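Local structure of hemolysin (2OAI) at residues His48-Ala51 / Gly52-Ser56; Leu26-Glu29 / Glu30-Val34. The protein is a putative membrane hemolysin of the CNNM/CorC family, seen here as its transporter-associated CorC_HlyC domain, which binds calcium; the whole protein possibly also binds FAD. All coordinates share one frame; numbering follows the deposited sequence.

Interaction 1: residues His48-Ala51 / Gly52-Ser56; sequences HTLA and GMCIS
Thr49 OG1 takes the amide hydrogen of Gly52, with OG1 and Gly52 N 3.1 Å apart and an N-H...O angle of 161°. What brings the hydroxyl there is chi1 of 70°, which tucks OG1 between the threonine's own backbone N and its carbonyl carbon while CG2, beside the backbone N, sits above the His48 ring near its rim. Thr49 is thus the N-cap of helix 50-58, its side chain satisfying an N-H that the first turn cannot bond from within. Its carbonyl serves the next amide: Met53 N lies 2.9 Å from Thr49 O, and the series runs on from Cys54 N to Leu50 O and from Ile55 N to Ala51 O.

The side chain to follow is Met53, a selenomethionine. Its CB rests 3.5 Å from Leu50 O and a little farther from Thr49 O, beside the carbonyl oxygens of the opening turn. CG then leaves anti to the backbone N, SE continues the extended chain, and a bend at chi3 of 73° turns the methyl so that CE meets Leu50 CD1 at 3.9 Å. Phe68 and Trp70 of strand 67-70 and Ile28 and Leu31 of helix 28-35 pack around this side chain. One residue on, Cys54 SG approaches the same Leu50 methyl, CD1, at 4.4 Å.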
loop_
_atom_site.group_PDB
_atom_site.type_symbol
_atom_site.label_atom_id
_atom_site.label_comp_id
_atom_site.label_asym_id
_atom_site.label_seq_id
_atom_site.Cartn_x
_atom_site.Cartn_y
_atom_site.Cartn_z
ATOM N N HIS A 48 -2.051 13.087 -16.624
ATOM C CA HIS A 48 -0.629 13.365 -16.583
ATOM C C HIS A 48 0.030 12.758 -15.349
ATOM O O HIS A 48 1.233 12.910 -15.166
ATOM C CB HIS A 48 -0.339 14.866 -16.686
ATOM C CG HIS A 48 -0.768 15.642 -15.481
ATOM N ND1 HIS A 48 -2.087 15.975 -15.239
ATOM C CD2 HIS A 48 -0.059 16.128 -14.433
ATOM C CE1 HIS A 48 -2.172 16.629 -14.092
ATOM N NE2 HIS A 48 -0.955 16.732 -13.582
ATOM N N THR A 49 -0.756 12.093 -14.509
ATOM C CA THR A 49 -0.224 11.446 -13.316
ATOM C C THR A 49 -0.663 9.978 -13.258
ATOM O O THR A 49 -1.619 9.558 -13.938
ATOM C CB THR A 49 -0.706 12.106 -11.986
ATOM O OG1 THR A 49 -2.104 11.830 -11.791
ATOM C CG2 THR A 49 -0.446 13.606 -11.956
ATOM N N LEU A 50 0.033 9.216 -12.422
ATOM C CA LEU A 50 -0.333 7.818 -12.168
ATOM C C LEU A 50 -1.782 7.636 -11.690
ATOM O O LEU A 50 -2.502 6.768 -12.221
ATOM C CB LEU A 50 0.681 7.186 -11.198
ATOM C CG LEU A 50 0.489 5.718 -10.768
ATOM C CD1 LEU A 50 0.306 4.785 -11.985
ATOM C CD2 LEU A 50 1.695 5.296 -9.932
ATOM N N ALA A 51 -2.244 8.441 -10.720
ATOM C CA ALA A 51 -3.640 8.307 -10.275
ATOM C C ALA A 51 -4.591 8.595 -11.444
ATOM O O ALA A 51 -5.598 7.905 -11.632
ATOM C CB ALA A 51 -3.933 9.259 -9.103
ATOM N N GLY A 52 -4.273 9.641 -12.212
ATOM C CA GLY A 52 -5.071 10.034 -13.381
ATOM C C GLY A 52 -5.187 8.887 -14.378
ATOM O O GLY A 52 -6.276 8.642 -14.922
HETATM N N MSE A 53 -4.079 8.174 -14.586
HETATM C CA MSE A 53 -4.073 7.060 -15.503
HETATM C C MSE A 53 -4.981 5.940 -14.999
HETATM O O MSE A 53 -5.696 5.313 -15.789
HETATM C CB MSE A 53 -2.666 6.523 -15.712
HETATM C CG MSE A 53 -2.695 5.338 -16.617
HETATM SE SE MSE A 53 -0.955 4.840 -17.313
HETATM C CE MSE A 53 -0.228 4.125 -15.838
ATOM N N CYS A 54 -4.945 5.696 -13.688
ATOM C CA CYS A 54 -5.856 4.726 -13.088
ATOM C C CYS A 54 -7.327 5.071 -13.310
ATOM O O CYS A 54 -8.111 4.201 -13.690
ATOM C CB CYS A 54 -5.588 4.574 -11.598
ATOM S SG CYS A 54 -3.966 3.852 -11.273
ATOM N N ILE A 55 -7.703 6.327 -13.053
ATOM C CA ILE A 55 -9.113 6.733 -13.170
ATOM C C ILE A 55 -9.541 6.578 -14.633
ATOM O O ILE A 55 -10.650 6.118 -14.929
ATOM C CB ILE A 55 -9.341 8.207 -12.658
ATOM C CG1 ILE A 55 -9.080 8.308 -11.143
ATOM C CG2 ILE A 55 -10.732 8.736 -13.078
ATOM C CD1 ILE A 55 -10.099 7.596 -10.225
ATOM N N SER A 56 -8.640 6.940 -15.543
ATOM C CA SER A 56 -8.894 6.836 -16.965
ATOM C C SER A 56 -9.157 5.373 -17.356
ATOM O O SER A 56 -10.103 5.087 -18.088
ATOM C CB SER A 56 -7.711 7.417 -17.741
ATOM O OG SER A 56 -7.943 7.376 -19.127
#

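Interaction 2: residues Leu26-Glu29 / Glu30-Val34; sequences LPIE and ELREV
Leu26 reaches past Pro27 to the first turn of helix 28-35, where its CD2 lies 3.9 Å from Leu31 CA. Pro27 is the N-cap residue of this helix, and its carbonyl O receives Leu31 N at 2.9 Å, the donor lying in the carbonyl plane. The Leu26 side chain lies against the turn that this bond closes. Its chi1 of -174° carries CG toward the helix, and chi2 of 71° divides the methyls: CD2 also meets Leu31 CB, while CD1 comes up to Glu30 CB, the Leu26 and Glu30 side chains crossing at about a right angle. Pro27 and Glu30, by contrast, run side by side and point the same way, with Pro27 ring atom CD against Glu30 CB at 4.2 Å.

Ile28 faces two partners from its two branches. The longer one ends in CD1, which touches Leu31 CD2 at 4.0 Å as the side chains pass at a slant; both residues also pack against Met53 of helix 50-58, on the buried side of the helix. The other branch, CG2, is turned toward Arg32 one helical turn later. Trp70 of strand 67-70 touches both Leu31 and Arg32. Nearer the backbone, Arg32 CG sits 3.3 Å from Ile28 O, the carbonyl that accepts Arg32 N. From CG the arginine extends to NE, and its guanidinium meets the isoleucine methyl obliquely, Ile28 CG2 lying 3.8 Å from Arg32 NE and 3.9 Å from Arg32 NH1.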
loop_
_atom_site.group_PDB
_atom_site.type_symbol
_atom_site.label_atom_id
_atom_site.label_comp_id
_atom_site.label_asym_id
_atom_site.label_seq_id
_atom_site.Cartn_x
_atom_site.Cartn_y
_atom_site.Cartn_z
ATOM N N LEU A 26 2.569 10.902 -8.929
ATOM C CA LEU A 26 3.803 10.865 -9.727
ATOM C C LEU A 26 3.448 11.182 -11.197
ATOM O O LEU A 26 2.555 10.536 -11.747
ATOM C CB LEU A 26 4.493 9.492 -9.625
ATOM C CG LEU A 26 5.874 9.446 -10.314
ATOM C CD1 LEU A 26 6.887 10.261 -9.510
ATOM C CD2 LEU A 26 6.334 8.025 -10.529
ATOM N N PRO A 27 4.121 12.162 -11.823
ATOM C CA PRO A 27 3.748 12.429 -13.225
ATOM C C PRO A 27 4.074 11.225 -14.122
ATOM O O PRO A 27 5.053 10.527 -13.863
ATOM C CB PRO A 27 4.617 13.634 -13.624
ATOM C CG PRO A 27 5.132 14.208 -12.324
ATOM C CD PRO A 27 5.194 13.049 -11.348
ATOM N N ILE A 28 3.265 10.996 -15.163
ATOM C CA ILE A 28 3.468 9.862 -16.090
ATOM C C ILE A 28 4.839 9.932 -16.787
ATOM O O ILE A 28 5.465 8.903 -17.041
ATOM C CB ILE A 28 2.315 9.779 -17.144
ATOM C CG1 ILE A 28 0.997 9.370 -16.478
ATOM C CG2 ILE A 28 2.668 8.837 -18.338
ATOM C CD1 ILE A 28 0.955 7.981 -15.830
ATOM N N GLU A 29 5.317 11.137 -17.072
ATOM C CA GLU A 29 6.626 11.298 -17.708
ATOM C C GLU A 29 7.698 10.693 -16.831
ATOM O O GLU A 29 8.595 9.993 -17.311
ATOM C CB GLU A 29 6.972 12.763 -17.898
ATOM C CG GLU A 29 6.117 13.492 -18.867
ATOM C CD GLU A 29 6.767 14.795 -19.284
ATOM O OE1 GLU A 29 6.687 15.774 -18.501
ATOM O OE2 GLU A 29 7.372 14.833 -20.382
ATOM N N GLU A 30 7.600 10.985 -15.539
ATOM C CA GLU A 30 8.572 10.508 -14.579
ATOM C C GLU A 30 8.405 9.010 -14.359
ATOM O O GLU A 30 9.381 8.291 -14.203
ATOM C CB GLU A 30 8.439 11.273 -13.254
ATOM C CG GLU A 30 9.569 12.267 -12.983
ATOM C CD GLU A 30 10.890 11.567 -12.634
ATOM O OE1 GLU A 30 10.874 10.353 -12.323
ATOM O OE2 GLU A 30 11.946 12.231 -12.667
ATOM N N LEU A 31 7.163 8.544 -14.350
ATOM C CA LEU A 31 6.883 7.117 -14.249
ATOM C C LEU A 31 7.527 6.358 -15.428
ATOM O O LEU A 31 8.154 5.308 -15.230
ATOM C CB LEU A 31 5.373 6.872 -14.203
ATOM C CG LEU A 31 4.917 5.417 -14.025
ATOM C CD1 LEU A 31 5.369 4.793 -12.695
ATOM C CD2 LEU A 31 3.388 5.292 -14.196
ATOM N N ARG A 32 7.410 6.903 -16.642
ATOM C CA ARG A 32 7.973 6.244 -17.809
ATOM C C ARG A 32 9.466 6.068 -17.629
ATOM O O ARG A 32 10.019 5.037 -18.015
ATOM C CB ARG A 32 7.733 7.041 -19.100
ATOM C CG ARG A 32 6.301 6.961 -19.571
ATOM C CD ARG A 32 6.123 7.456 -21.044
ATOM N NE ARG A 32 4.694 7.656 -21.311
ATOM C CZ ARG A 32 3.824 6.685 -21.619
ATOM N NH1 ARG A 32 2.543 6.989 -21.812
ATOM N NH2 ARG A 32 4.226 5.416 -21.748
ATOM N N GLU A 33 10.106 7.095 -17.083
ATOM C CA GLU A 33 11.563 7.080 -16.928
ATOM C C GLU A 33 11.967 6.018 -15.916
ATOM O O GLU A 33 12.880 5.233 -16.177
ATOM C CB GLU A 33 12.108 8.441 -16.489
ATOM C CG GLU A 33 11.849 9.572 -17.459
ATOM C CD GLU A 33 12.477 10.909 -17.007
ATOM O OE1 GLU A 33 11.976 11.534 -16.023
ATOM O OE2 GLU A 33 13.457 11.332 -17.658
ATOM N N VAL A 34 11.271 5.955 -14.783
ATOM C CA VAL A 34 11.650 5.033 -13.692
ATOM C C VAL A 34 11.300 3.557 -13.930
ATOM O O VAL A 34 11.857 2.663 -13.284
ATOM C CB VAL A 34 11.100 5.489 -12.319
ATOM C CG1 VAL A 34 11.406 6.967 -12.097
ATOM C CG2 VAL A 34 9.603 5.201 -12.209
#

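Following the chain from the N terminus, strand 20-22 leads into interaction 2, which closes the first turn of helix 28-35; interaction 1 does the same for helix 50-58 farther on. Both are local, so they stand in series and neither nests within nor crosses the other. The N-terminal ends of the two helices nevertheless meet: His48 O lies 2.8 Å from Ile28 N and Leu50 N 2.9 Å from Leu26 O, both probable hydrogen bonds. This pairing closes a loop that holds helix 28-35 and the linker after it; both helices pack on strand 67-70 of the antiparallel sheet. Interaction 1 also touches Ile85 of strand 84-85, next in sequence to the calcium ligand Asp86.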